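Local coordinates for carboxypeptidase A (Helicoverpa armigera, PDB 1JQG), which probably removes amino acids from the C-terminal ends of peptides as a zinc-dependent carboxypeptidase of the M14 family, seen here in its pro-protein form, at residues A[49-54]-A[61-66]; A[149-154]-A[237-242]; A[175-180]-A[286-291]; A[249-254]-A[272-277]; A[262-267]-A[359-364]. All blocks are in the same frame, centred on the assembly; numbering follows the deposited sequence.

Contact 1: A[49-54]-A[61-66]; sequences LDVWSD and GKVLVP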
# COMPACT_ATOMS: atom_id res chain seq x y z
N LEU A 49 -12.56 11.50 10.59
CA LEU A 49 -13.22 10.56 9.69
C LEU A 49 -12.20 9.72 8.91
O LEU A 49 -11.06 10.11 8.74
CB LEU A 49 -14.13 11.29 8.68
CG LEU A 49 -15.16 12.23 9.33
CD1 LEU A 49 -15.82 13.13 8.29
CD2 LEU A 49 -16.18 11.38 10.09
N ASP A 50 -12.65 8.58 8.42
CA ASP A 50 -11.83 7.71 7.59
C ASP A 50 -11.94 8.14 6.12
O ASP A 50 -12.90 7.80 5.42
CB ASP A 50 -12.31 6.26 7.77
CG ASP A 50 -11.42 5.25 7.08
OD1 ASP A 50 -10.35 5.66 6.57
OD2 ASP A 50 -11.75 4.05 7.01
N VAL A 51 -10.95 8.90 5.67
CA VAL A 51 -10.85 9.35 4.29
C VAL A 51 -10.21 8.32 3.38
O VAL A 51 -8.98 8.09 3.44
CB VAL A 51 -10.02 10.65 4.22
CG1 VAL A 51 -9.95 11.15 2.77
CG2 VAL A 51 -10.65 11.69 5.13
N TRP A 52 -11.01 7.62 2.62
CA TRP A 52 -10.51 6.62 1.66
C TRP A 52 -9.80 7.28 0.48
O TRP A 52 -8.76 6.80 0.08
CB TRP A 52 -11.70 5.80 1.13
CG TRP A 52 -12.32 4.90 2.15
CD1 TRP A 52 -11.96 4.79 3.48
CD2 TRP A 52 -13.41 3.99 1.97
NE1 TRP A 52 -12.75 3.86 4.11
CE2 TRP A 52 -13.66 3.37 3.19
CE3 TRP A 52 -14.19 3.64 0.87
CZ2 TRP A 52 -14.65 2.40 3.36
CZ3 TRP A 52 -15.20 2.68 1.03
CH2 TRP A 52 -15.42 2.06 2.29
N SER A 53 -10.34 8.41 -0.00
CA SER A 53 -9.72 9.13 -1.11
C SER A 53 -10.03 10.62 -1.02
O SER A 53 -11.15 11.01 -0.72
CB SER A 53 -10.18 8.62 -2.48
OG SER A 53 -11.60 8.56 -2.48
N ASP A 54 -9.02 11.45 -1.22
CA ASP A 54 -9.20 12.89 -1.14
C ASP A 54 -10.03 13.47 -2.28
O ASP A 54 -9.96 13.13 -3.46
CB ASP A 54 -7.83 13.58 -1.06
CG ASP A 54 -7.18 13.42 0.32
OD1 ASP A 54 -6.19 12.64 0.41
OD2 ASP A 54 -7.69 14.09 1.25
N GLY A 61 -13.91 12.43 -3.95
CA GLY A 61 -13.31 11.50 -3.01
C GLY A 61 -14.35 10.73 -2.23
O GLY A 61 -15.55 10.97 -2.37
N LYS A 62 -13.89 9.72 -1.50
CA LYS A 62 -14.76 8.88 -0.69
C LYS A 62 -14.35 8.91 0.79
O LYS A 62 -13.17 8.90 1.11
CB LYS A 62 -14.76 7.47 -1.25
CG LYS A 62 -15.48 7.34 -2.57
CD LYS A 62 -15.91 5.93 -2.91
CE LYS A 62 -16.45 5.88 -4.33
NZ LYS A 62 -16.56 4.52 -4.94
N VAL A 63 -15.37 8.98 1.66
CA VAL A 63 -15.09 9.01 3.10
C VAL A 63 -16.06 8.14 3.88
O VAL A 63 -17.26 8.11 3.56
CB VAL A 63 -15.09 10.48 3.61
CG1 VAL A 63 -16.36 11.18 3.17
CG2 VAL A 63 -14.80 10.64 5.09
N LEU A 64 -15.52 7.37 4.85
CA LEU A 64 -16.37 6.54 5.70
C LEU A 64 -16.84 7.29 6.94
O LEU A 64 -16.02 7.76 7.71
CB LEU A 64 -15.59 5.29 6.11
CG LEU A 64 -16.36 4.24 6.94
CD1 LEU A 64 -17.43 3.66 6.04
CD2 LEU A 64 -15.36 3.22 7.42
N VAL A 65 -18.12 7.53 7.09
CA VAL A 65 -18.68 8.32 8.17
C VAL A 65 -19.54 7.49 9.13
O VAL A 65 -20.47 6.77 8.76
CB VAL A 65 -19.57 9.46 7.62
CG1 VAL A 65 -20.21 10.24 8.79
CG2 VAL A 65 -18.83 10.31 6.58
N PRO A 66 -19.19 7.51 10.40
CA PRO A 66 -19.93 6.81 11.46
C PRO A 66 -21.39 7.21 11.55
O PRO A 66 -21.79 8.33 11.26
CB PRO A 66 -19.17 7.17 12.74
CG PRO A 66 -17.79 7.49 12.26
CD PRO A 66 -18.02 8.23 10.96

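Contact 2: A[149-154]-A[237-242]; sequences KSFEGR and NRATGY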
# COMPACT_ATOMS: atom_id res chain seq x y z
N LYS A 149 11.05 -7.49 14.73
CA LYS A 149 9.82 -7.87 15.38
C LYS A 149 8.86 -6.68 15.38
O LYS A 149 9.25 -5.52 15.60
CB LYS A 149 10.07 -8.34 16.81
CG LYS A 149 11.01 -9.50 17.03
CD LYS A 149 10.36 -10.83 16.68
CE LYS A 149 11.35 -11.98 16.76
NZ LYS A 149 10.65 -13.30 16.60
N SER A 150 7.57 -6.99 15.17
CA SER A 150 6.55 -5.93 15.20
C SER A 150 6.30 -5.48 16.64
O SER A 150 6.85 -6.09 17.58
CB SER A 150 5.24 -6.41 14.61
OG SER A 150 4.68 -7.46 15.40
N PHE A 151 5.49 -4.43 16.81
CA PHE A 151 5.19 -3.95 18.18
C PHE A 151 4.69 -5.07 19.08
O PHE A 151 5.19 -5.18 20.20
CB PHE A 151 4.18 -2.79 18.13
CG PHE A 151 3.81 -2.28 19.50
CD1 PHE A 151 4.59 -1.29 20.07
CD2 PHE A 151 2.73 -2.77 20.23
CE1 PHE A 151 4.30 -0.80 21.33
CE2 PHE A 151 2.45 -2.28 21.49
CZ PHE A 151 3.22 -1.30 22.05
N GLU A 152 3.75 -5.89 18.59
CA GLU A 152 3.20 -6.99 19.36
C GLU A 152 4.08 -8.23 19.32
O GLU A 152 3.71 -9.26 19.89
CB GLU A 152 1.78 -7.34 18.94
CG GLU A 152 0.76 -6.25 19.26
CD GLU A 152 -0.64 -6.58 18.75
OE1 GLU A 152 -0.82 -7.20 17.69
OE2 GLU A 152 -1.53 -6.17 19.48
N GLY A 153 5.28 -8.11 18.79
CA GLY A 153 6.30 -9.14 18.89
C GLY A 153 6.34 -10.08 17.70
O GLY A 153 7.18 -10.97 17.67
N ARG A 154 5.47 -9.91 16.72
CA ARG A 154 5.42 -10.79 15.57
C ARG A 154 6.64 -10.62 14.67
O ARG A 154 7.07 -9.55 14.32
CB ARG A 154 4.13 -10.51 14.78
CG ARG A 154 2.88 -11.00 15.46
CD ARG A 154 1.66 -10.78 14.54
NE ARG A 154 0.45 -11.39 15.12
CZ ARG A 154 -0.24 -10.78 16.08
NH1 ARG A 154 0.20 -9.59 16.47
NH2 ARG A 154 -1.30 -11.33 16.62
N ASN A 237 -0.67 0.65 12.60
CA ASN A 237 -0.15 -0.50 13.35
C ASN A 237 -0.93 -0.63 14.67
O ASN A 237 -2.05 -0.09 14.78
CB ASN A 237 1.32 -0.33 13.59
CG ASN A 237 1.72 0.78 14.56
OD1 ASN A 237 0.92 1.70 14.83
ND2 ASN A 237 2.93 0.80 15.13
N ARG A 238 -0.41 -1.43 15.61
CA ARG A 238 -1.16 -1.64 16.86
C ARG A 238 -0.43 -1.13 18.10
O ARG A 238 -0.34 -1.82 19.13
CB ARG A 238 -1.49 -3.14 16.96
CG ARG A 238 -2.41 -3.66 15.88
CD ARG A 238 -3.81 -3.05 15.91
NE ARG A 238 -4.57 -3.54 17.05
CZ ARG A 238 -5.70 -2.99 17.48
NH1 ARG A 238 -6.23 -1.92 16.88
NH2 ARG A 238 -6.25 -3.57 18.54
N ALA A 239 0.19 0.03 17.99
CA ALA A 239 1.01 0.57 19.08
C ALA A 239 0.18 1.19 20.19
O ALA A 239 -0.73 2.00 19.93
CB ALA A 239 2.03 1.59 18.57
N THR A 240 0.53 0.80 21.42
CA THR A 240 -0.20 1.33 22.61
C THR A 240 0.68 2.35 23.31
O THR A 240 1.75 2.75 22.82
CB THR A 240 -0.57 0.22 23.57
OG1 THR A 240 0.58 -0.59 23.86
CG2 THR A 240 -1.60 -0.74 23.01
N GLY A 241 0.24 2.84 24.48
CA GLY A 241 1.04 3.79 25.25
C GLY A 241 0.98 5.18 24.68
O GLY A 241 1.85 6.01 24.98
N TYR A 242 -0.02 5.49 23.85
CA TYR A 242 -0.14 6.82 23.26
C TYR A 242 -1.36 7.57 23.80
O TYR A 242 -1.39 8.77 23.59
CB TYR A 242 -0.33 6.76 21.75
CG TYR A 242 0.93 6.62 20.95
CD1 TYR A 242 1.36 5.42 20.40
CD2 TYR A 242 1.71 7.76 20.75
CE1 TYR A 242 2.54 5.39 19.67
CE2 TYR A 242 2.87 7.72 20.01
CZ TYR A 242 3.30 6.53 19.47
OH TYR A 242 4.48 6.42 18.74
O HOH W 1 -0.96 -3.71 20.60

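Contact 3: A[175-180]-A[286-291]; sequences MMQSLL and SVIRDI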
# COMPACT_ATOMS: atom_id res chain seq x y z
N MET A 175 13.93 -2.92 -4.44
CA MET A 175 13.19 -3.26 -3.23
C MET A 175 11.70 -3.14 -3.52
O MET A 175 11.25 -2.21 -4.18
CB MET A 175 13.62 -2.40 -2.02
CG MET A 175 13.15 -3.00 -0.71
SD MET A 175 13.67 -2.07 0.71
CE MET A 175 12.40 -2.55 1.89
N MET A 176 10.92 -4.04 -2.94
CA MET A 176 9.45 -4.00 -3.08
C MET A 176 8.77 -4.37 -1.78
O MET A 176 9.25 -5.21 -1.01
CB MET A 176 9.16 -4.98 -4.19
CG MET A 176 7.73 -5.19 -4.58
SD MET A 176 7.63 -6.73 -5.54
CE MET A 176 8.97 -6.47 -6.67
N GLN A 177 7.69 -3.68 -1.45
CA GLN A 177 6.97 -3.96 -0.21
C GLN A 177 5.47 -3.74 -0.33
O GLN A 177 5.02 -2.96 -1.12
CB GLN A 177 7.43 -3.11 0.98
CG GLN A 177 7.34 -1.61 0.74
CD GLN A 177 7.83 -0.80 1.93
OE1 GLN A 177 8.97 -1.03 2.33
NE2 GLN A 177 6.98 0.09 2.46
N SER A 178 4.70 -4.36 0.54
CA SER A 178 3.27 -4.25 0.55
C SER A 178 2.70 -4.40 1.96
O SER A 178 3.43 -4.73 2.87
CB SER A 178 2.60 -5.27 -0.42
OG SER A 178 2.81 -6.61 -0.05
N LEU A 179 1.42 -4.07 2.10
CA LEU A 179 0.71 -4.19 3.36
C LEU A 179 1.20 -3.26 4.47
O LEU A 179 0.98 -3.50 5.63
CB LEU A 179 0.66 -5.64 3.82
CG LEU A 179 -0.30 -6.57 3.06
CD1 LEU A 179 -0.34 -7.97 3.65
CD2 LEU A 179 -1.73 -6.05 2.96
N LEU A 180 1.76 -2.12 4.13
CA LEU A 180 2.15 -1.09 5.07
C LEU A 180 0.87 -0.57 5.76
O LEU A 180 0.85 -0.36 6.98
CB LEU A 180 2.94 0.01 4.37
CG LEU A 180 3.68 1.01 5.27
CD1 LEU A 180 4.70 0.30 6.09
CD2 LEU A 180 4.32 2.18 4.53
N SER A 286 11.06 1.14 11.41
CA SER A 286 12.45 1.08 11.74
C SER A 286 13.12 -0.04 10.97
O SER A 286 14.22 0.13 10.49
CB SER A 286 12.64 0.87 13.28
OG SER A 286 12.22 2.01 14.02
N VAL A 287 12.46 -1.21 10.92
CA VAL A 287 13.03 -2.36 10.23
C VAL A 287 13.21 -2.07 8.74
O VAL A 287 14.20 -2.49 8.11
CB VAL A 287 12.24 -3.67 10.44
CG1 VAL A 287 12.11 -4.02 11.92
CG2 VAL A 287 10.85 -3.58 9.87
N ILE A 288 12.25 -1.35 8.15
CA ILE A 288 12.34 -0.94 6.76
C ILE A 288 13.51 0.01 6.49
O ILE A 288 14.26 -0.13 5.52
CB ILE A 288 11.04 -0.31 6.25
CG1 ILE A 288 9.88 -1.30 6.27
CG2 ILE A 288 11.21 0.22 4.83
CD1 ILE A 288 8.50 -0.71 6.09
N ARG A 289 13.73 0.89 7.45
CA ARG A 289 14.84 1.83 7.42
C ARG A 289 16.17 1.10 7.41
O ARG A 289 17.02 1.39 6.57
CB ARG A 289 14.76 2.77 8.64
CG ARG A 289 15.91 3.79 8.71
CD ARG A 289 16.11 4.28 10.14
NE ARG A 289 16.24 3.17 11.07
CZ ARG A 289 15.94 3.18 12.37
NH1 ARG A 289 15.51 4.30 12.91
NH2 ARG A 289 16.11 2.06 13.05
N ASP A 290 16.33 0.13 8.29
CA ASP A 290 17.53 -0.67 8.38
C ASP A 290 17.83 -1.48 7.12
O ASP A 290 18.98 -1.61 6.67
CB ASP A 290 17.44 -1.61 9.59
CG ASP A 290 17.36 -0.88 10.91
OD1 ASP A 290 17.77 0.29 11.05
OD2 ASP A 290 16.89 -1.45 11.91
N ILE A 291 16.81 -2.01 6.47
CA ILE A 291 16.96 -2.69 5.19
C ILE A 291 17.43 -1.73 4.08
O ILE A 291 18.35 -2.08 3.36
CB ILE A 291 15.63 -3.32 4.72
CG1 ILE A 291 15.12 -4.31 5.77
CG2 ILE A 291 15.87 -4.00 3.40
CD1 ILE A 291 13.76 -4.94 5.51

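Contact 4: A[249-254]-A[272-277]; sequences MGVDLN and DTFHGR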
# COMPACT_ATOMS: atom_id res chain seq x y z
N MET A 249 -5.39 4.11 19.63
CA MET A 249 -4.07 3.54 19.46
C MET A 249 -3.69 3.44 17.98
O MET A 249 -4.48 3.70 17.08
CB MET A 249 -3.98 2.15 20.09
CG MET A 249 -4.99 1.11 19.71
SD MET A 249 -5.19 -0.28 20.87
CE MET A 249 -3.92 -1.37 20.24
N GLY A 250 -2.41 3.08 17.72
CA GLY A 250 -1.86 2.90 16.41
C GLY A 250 -1.37 4.18 15.76
O GLY A 250 -2.00 5.26 15.80
N VAL A 251 -0.33 4.02 14.98
CA VAL A 251 0.36 5.04 14.23
C VAL A 251 0.28 4.70 12.73
O VAL A 251 0.35 3.54 12.34
CB VAL A 251 1.83 5.12 14.64
CG1 VAL A 251 2.60 5.97 13.64
CG2 VAL A 251 2.01 5.57 16.08
N ASP A 252 0.05 5.74 11.91
CA ASP A 252 0.07 5.57 10.46
C ASP A 252 1.54 5.44 10.03
O ASP A 252 2.30 6.41 10.03
CB ASP A 252 -0.56 6.78 9.79
CG ASP A 252 -0.72 6.63 8.29
OD1 ASP A 252 -1.44 7.48 7.72
OD2 ASP A 252 -0.13 5.68 7.70
N LEU A 253 1.91 4.21 9.65
CA LEU A 253 3.32 3.96 9.28
C LEU A 253 3.81 4.70 8.07
O LEU A 253 4.99 4.97 7.88
CB LEU A 253 3.54 2.46 9.08
CG LEU A 253 3.37 1.56 10.30
CD1 LEU A 253 3.52 0.10 9.89
CD2 LEU A 253 4.40 1.93 11.39
N ASN A 254 2.89 5.16 7.21
CA ASN A 254 3.26 5.92 6.02
C ASN A 254 3.40 7.39 6.34
O ASN A 254 3.42 8.26 5.47
CB ASN A 254 2.27 5.67 4.88
CG ASN A 254 2.97 5.75 3.51
OD1 ASN A 254 4.20 5.65 3.44
ND2 ASN A 254 2.24 5.95 2.42
N ASP A 272 -6.43 8.55 11.86
CA ASP A 272 -5.85 7.49 11.05
C ASP A 272 -4.52 7.90 10.43
O ASP A 272 -3.92 7.08 9.76
CB ASP A 272 -6.83 7.05 9.96
CG ASP A 272 -7.97 6.23 10.50
OD1 ASP A 272 -7.66 5.33 11.32
OD2 ASP A 272 -9.13 6.49 10.13
N THR A 273 -4.15 9.18 10.49
CA THR A 273 -2.92 9.70 9.94
C THR A 273 -1.96 10.19 11.00
O THR A 273 -1.13 11.04 10.72
CB THR A 273 -3.22 10.84 8.94
OG1 THR A 273 -3.84 11.94 9.56
CG2 THR A 273 -4.11 10.28 7.86
N PHE A 274 -2.05 9.66 12.21
CA PHE A 274 -1.15 9.98 13.30
C PHE A 274 0.29 9.60 12.97
O PHE A 274 0.47 8.40 12.74
CB PHE A 274 -1.59 9.28 14.58
CG PHE A 274 -0.75 9.60 15.79
CD1 PHE A 274 -0.44 10.92 16.08
CD2 PHE A 274 -0.28 8.58 16.62
CE1 PHE A 274 0.33 11.24 17.19
CE2 PHE A 274 0.48 8.91 17.73
CZ PHE A 274 0.79 10.24 18.02
N HIS A 275 1.21 10.55 13.12
CA HIS A 275 2.60 10.38 12.75
C HIS A 275 3.42 9.66 13.81
O HIS A 275 4.59 9.35 13.54
CB HIS A 275 3.21 11.73 12.34
CG HIS A 275 3.02 12.85 13.29
ND1 HIS A 275 3.19 12.68 14.66
CD2 HIS A 275 2.72 14.17 13.08
CE1 HIS A 275 2.96 13.86 15.24
NE2 HIS A 275 2.68 14.76 14.31
N GLY A 276 2.91 9.53 15.04
CA GLY A 276 3.75 9.04 16.14
C GLY A 276 4.55 10.05 16.96
O GLY A 276 4.40 11.25 16.76
N ARG A 277 5.33 9.55 17.91
CA ARG A 277 6.17 10.33 18.79
C ARG A 277 7.23 11.10 17.99
O ARG A 277 7.47 12.27 18.29
CB ARG A 277 6.90 9.43 19.80
CG ARG A 277 6.03 8.84 20.88
CD ARG A 277 6.82 7.82 21.69
NE ARG A 277 5.97 7.17 22.69
CZ ARG A 277 5.55 5.91 22.58
NH1 ARG A 277 5.96 5.25 21.50
NH2 ARG A 277 4.80 5.33 23.50

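Contact 5: A[262-267]-A[359-364]; sequences GTASSS and LYAASG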
# COMPACT_ATOMS: atom_id res chain seq x y z
N GLY A 262 6.24 14.86 10.31
CA GLY A 262 5.42 15.76 11.10
C GLY A 262 4.92 17.03 10.45
O GLY A 262 4.21 17.80 11.12
N THR A 263 5.25 17.27 9.18
CA THR A 263 4.90 18.53 8.53
C THR A 263 3.52 18.46 7.90
O THR A 263 2.84 19.46 7.76
CB THR A 263 5.94 18.96 7.48
OG1 THR A 263 6.02 17.92 6.51
CG2 THR A 263 7.26 19.25 8.16
N ALA A 264 3.12 17.24 7.51
CA ALA A 264 1.80 17.10 6.86
C ALA A 264 1.08 15.85 7.35
O ALA A 264 0.64 15.01 6.56
CB ALA A 264 1.97 17.13 5.35
N SER A 265 0.85 15.75 8.65
CA SER A 265 0.19 14.64 9.29
C SER A 265 -0.46 15.04 10.60
O SER A 265 -0.32 16.18 11.03
CB SER A 265 1.20 13.51 9.53
OG SER A 265 2.37 14.09 10.09
N SER A 266 -1.29 14.17 11.17
CA SER A 266 -2.04 14.43 12.37
C SER A 266 -1.25 14.26 13.66
O SER A 266 -0.38 13.39 13.82
CB SER A 266 -3.28 13.52 12.46
OG SER A 266 -3.82 13.86 13.75
N SER A 267 -1.68 14.98 14.69
CA SER A 267 -1.00 15.00 15.97
C SER A 267 -1.83 14.29 17.02
O SER A 267 -1.40 14.14 18.15
CB SER A 267 -0.74 16.44 16.41
OG SER A 267 0.28 16.91 15.52
N LEU A 359 -2.75 13.86 -5.40
CA LEU A 359 -3.59 13.66 -4.22
C LEU A 359 -3.59 14.90 -3.34
O LEU A 359 -4.34 15.85 -3.61
CB LEU A 359 -3.16 12.43 -3.41
CG LEU A 359 -3.22 11.09 -4.17
CD1 LEU A 359 -2.64 9.94 -3.34
CD2 LEU A 359 -4.66 10.83 -4.56
N TYR A 360 -2.84 14.88 -2.25
CA TYR A 360 -2.82 15.99 -1.29
C TYR A 360 -1.49 15.98 -0.52
O TYR A 360 -0.72 15.00 -0.52
CB TYR A 360 -3.97 15.90 -0.30
CG TYR A 360 -4.39 17.23 0.31
CD1 TYR A 360 -5.28 18.07 -0.33
CD2 TYR A 360 -3.89 17.67 1.53
CE1 TYR A 360 -5.67 19.28 0.21
CE2 TYR A 360 -4.26 18.88 2.08
CZ TYR A 360 -5.15 19.69 1.41
OH TYR A 360 -5.56 20.90 1.91
N ALA A 361 -1.21 17.08 0.18
CA ALA A 361 0.04 17.18 0.93
C ALA A 361 0.18 16.02 1.91
O ALA A 361 -0.72 15.71 2.66
CB ALA A 361 0.18 18.55 1.58
N ALA A 362 1.35 15.41 1.92
CA ALA A 362 1.65 14.27 2.79
C ALA A 362 3.14 14.25 3.12
O ALA A 362 3.97 14.60 2.31
CB ALA A 362 1.28 12.93 2.17
N SER A 363 3.48 13.80 4.31
CA SER A 363 4.86 13.69 4.74
C SER A 363 5.09 12.39 5.51
O SER A 363 4.13 11.73 5.89
CB SER A 363 5.26 14.86 5.64
OG SER A 363 4.34 14.89 6.74
N GLY A 364 6.39 12.05 5.66
CA GLY A 364 6.69 10.81 6.40
C GLY A 364 6.45 9.56 5.56
O GLY A 364 6.37 8.49 6.15

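Contact 1: A[49-54]-A[61-66]
S53 and K62 show how one hydroxyl can add to the backbone pairing of a hairpin just past a corner in the chain at W52. The K62 amide points to S53 OG, with N and OG 2.7 Å apart, and makes a weak bond to S53 O as well. The serine hydroxyl lies between its own backbone N and carbonyl carbon (chi1 50°), which turns it back to the partner strand. With an alanine here, the K62 amide would probably be left with the weak bond to S53 O alone. In return, K62 O accepts from S53 N at 3.1 Å, in the carbonyl plane and on a lone pair. Farther along, L64 N meets D50 O at 2.7 Å, in a nearly straight bond (N-H...O 164°). On the side of D50 and L64, the W52 ring approaches the leucine obliquely, NE1 lying 3.8 Å from L64 CB. The same NE1 bonds weakly to D50 OD2, whose salt bridge to R183 fixes the carboxylate further. On the side of V51 and V63, L49 CB rests 3.7 Å from V63 CG2, and L49 CD2 reaches P66 CD at 3.8 Å. Strand 50-53 is an outer strand of the four-stranded antiparallel sheet of the activation peptide, and 61-65 lies between it and strand 25-30. L49, V63 and V65 pack against F73 of helix 70-80, and V51 and V63 against E44 of helix 34-46, while the other face meets the enzyme through R183, D393 and the edge-to-face partner of W52, F395.

Contact 2: A[149-154]-A[237-242]
The F151 ring takes A239 on one face: A239 CA stands 3.8 Å from the ring centroid and only 6° off its normal, a CH-pi contact over the middle of the ring. At the edge, near the ring plane, T240 OG1 comes to 3.3 Å from F151 CZ. R238 O approaches obliquely, 3.4 Å from F151 CD2. With CG anti to the backbone N (chi1 178°), the phenylalanine reaches out from its turn and across to the other loop. The second flat group, the E152 carboxylate, comes up to the R238 side chain, OE2 lying 3.9 Å from R238 CB, while its nearest approach to the charged end, OE2 to NE, is 4.7 Å. A water bridges the loops instead, donating to both E152 OE2 and R238 O.

The E152 side chain is steadied within its own segment, where R154 NH1 forms a salt bridge to E152 OE1 at 2.9 Å, on the anti side but tilted out of the carboxylate plane. S150 to G153 form a type I beta turn, closed by G153 N to S150 O at 2.8 Å. D222 binds R154 and the E152 amide, and E284 holds the F151 amide; R238 makes a cation-pi contact with W234. With no direct hydrogen bond between them, the two surface loops of the catalytic domain are joined by an aromatic face, van der Waals contact and one water, an association that depends more on shape than on charge.

Contact 3: A[175-180]-A[286-291]
I288 and Q177 approach from opposite directions, each placed by its first torsion. Q177 CG lies between the backbone N and the carbonyl carbon (chi1 57°) and the chain then runs straight out. In I288, CG1 is anti to the carbonyl carbon (chi1 -64°), leaving both CG2 and CD1 facing the strand. The amide oxygen Q177 OE1 consequently settles 3.6 Å from I288 CG2 and 3.8 Å from I288 CD1. This end of the glutamine is not left to apolar neighbours alone, for NE2 bonds to D304 and OE1 weakly to Y302, which should fix the rotation of the amide.

Around this pair the contact is hydrocarbon and sulfur. M175, extended, crosses I291 at about a right angle, its SD 4.0 Å from I291 CG2, and its CE methyl lies 4.2 Å from I288 CG2. L180 adds CD1 at 3.9 Å from I288 CD1. An alanine in place of I288 would probably open a gap between M175, Q177 and L180, the last of which stands beside the zinc ligand H306.

The arrangement is a helix laid on a beta sheet, as in alpha/beta folds. Strand 175-178 and helix 286-291 run nearly antiparallel, at 169°, with their axes 11.5 Å apart. I288 also packs on L216 and I291 on I214 of strand 212-216, so the helix spans two neighbouring strands of the central mixed sheet. M176 faces the other way, onto T191 and A194 of helix 187-200, and strand 299-307 borders 173-178 on its remaining edge.

Contact 4: A[249-254]-A[272-277]
Behind the zinc site, the loop bearing D252 is held to the loop of F274, and the pair illustrates how a second-shell residue is itself positioned. D252 N donates to F274 O at 2.8 Å, nearly along the C=O axis. The aspartate side chain, with CG anti to the backbone N (chi1 -174°), then turns its two oxygens to separate tasks. OD2 accepts from N254 N at 3.1 Å, an Asx turn in which the amide comes from above the carboxylate plane (45° out of it), and it also bonds to H181 NE2, a ligand of the zinc ion. OD1 lies 3.2 Å from D272 O; these are two acceptors, and the salt bridge from R235 to OD1 probably offsets their repulsion.

V251 lies beside the same carbonyl, CG1 3.4 Å from F274 O. Its other methyl, CG2, meets the phenylalanine ring obliquely, 3.8 Å from F274 CD2, while G250 O approaches the ring at its edge. One face of the ring receives G276 N, 3.5 Å above the plane and over its centre; the backbone angles of that glycine would jam a side chain against the preceding carbonyl. H275 ND1 bonds to G276 O at 2.8 Å and ties the imidazole to the backbone just beyond it.

The C248-C270 disulfide ties the chain just ahead of both segments. Such a carboxylate-histidine-zinc triad, an outer aspartate hydrogen-bonded to a metal-bound histidine, is a classic feature of zinc enzymes, the pancreatic carboxypeptidases among them.

Contact 5: A[262-267]-A[359-364]
G262 opens the contact at a distance, its N 4.0 Å from S363 OG, and each of the next three residues comes up to the same serine. T263 OG1, bonded to N260 O in its own loop, lies 3.3 Å from S363 CB. A264 then makes a hydrogen bond across the segments, its N donating to S363 OG at 2.8 Å with a bent N-H...O angle of 140°. The serine can accept it because its hydroxyl sits between the backbone N and the carbonyl carbon (chi1 57°), turned to meet the oncoming amide. A264 also brings its methyl down on the second segment: CB is 3.8 Å from A362 C and 4.4 Å from A361 CB. S265 follows, its OG 4.0 Å from S363 OG, and its side chain also touches R255 and H275. Past it, S266 leaves the serine and pairs its backbone with T273.

One small polar side chain thus serves two irregular loops, a buried hydroxyl gripping a main-chain amide and an alanine methyl filling in alongside. The second segment runs between helix 355-358 and helix 366-373, with A362 about 10 Å from the zinc ion by nearest side-chain approach. G364 pairs its backbone with F257 and M259, while at the other end Y360 stacks on H41 and touches V37 and K38 of helix 34-46, bringing the catalytic domain up against the activation peptide.

Overall arrangement
From the N terminus, contact 1 closes first, a short hairpin within the activation peptide. The remaining four interlace in the catalytic domain. Contact 2 opens at the 149-154 turn and closes before contact 4 begins, while contact 3, from strand 173-178 to helix 283-294, crosses it. Contact 4 is a short closure lying wholly within the span of contact 3. Contact 5 starts inside contact 4 and ends beyond contact 3, crossing both. Contact 4 touches 2 through backbone bonds, 3 through L180 and 5 through T273 and H275; near contact 1, D272 and D50 bring like charges close. Contact 1 also packs on contact 5, where D54 meets Y360. Sheet, zinc-site loops and activation peptide are linked.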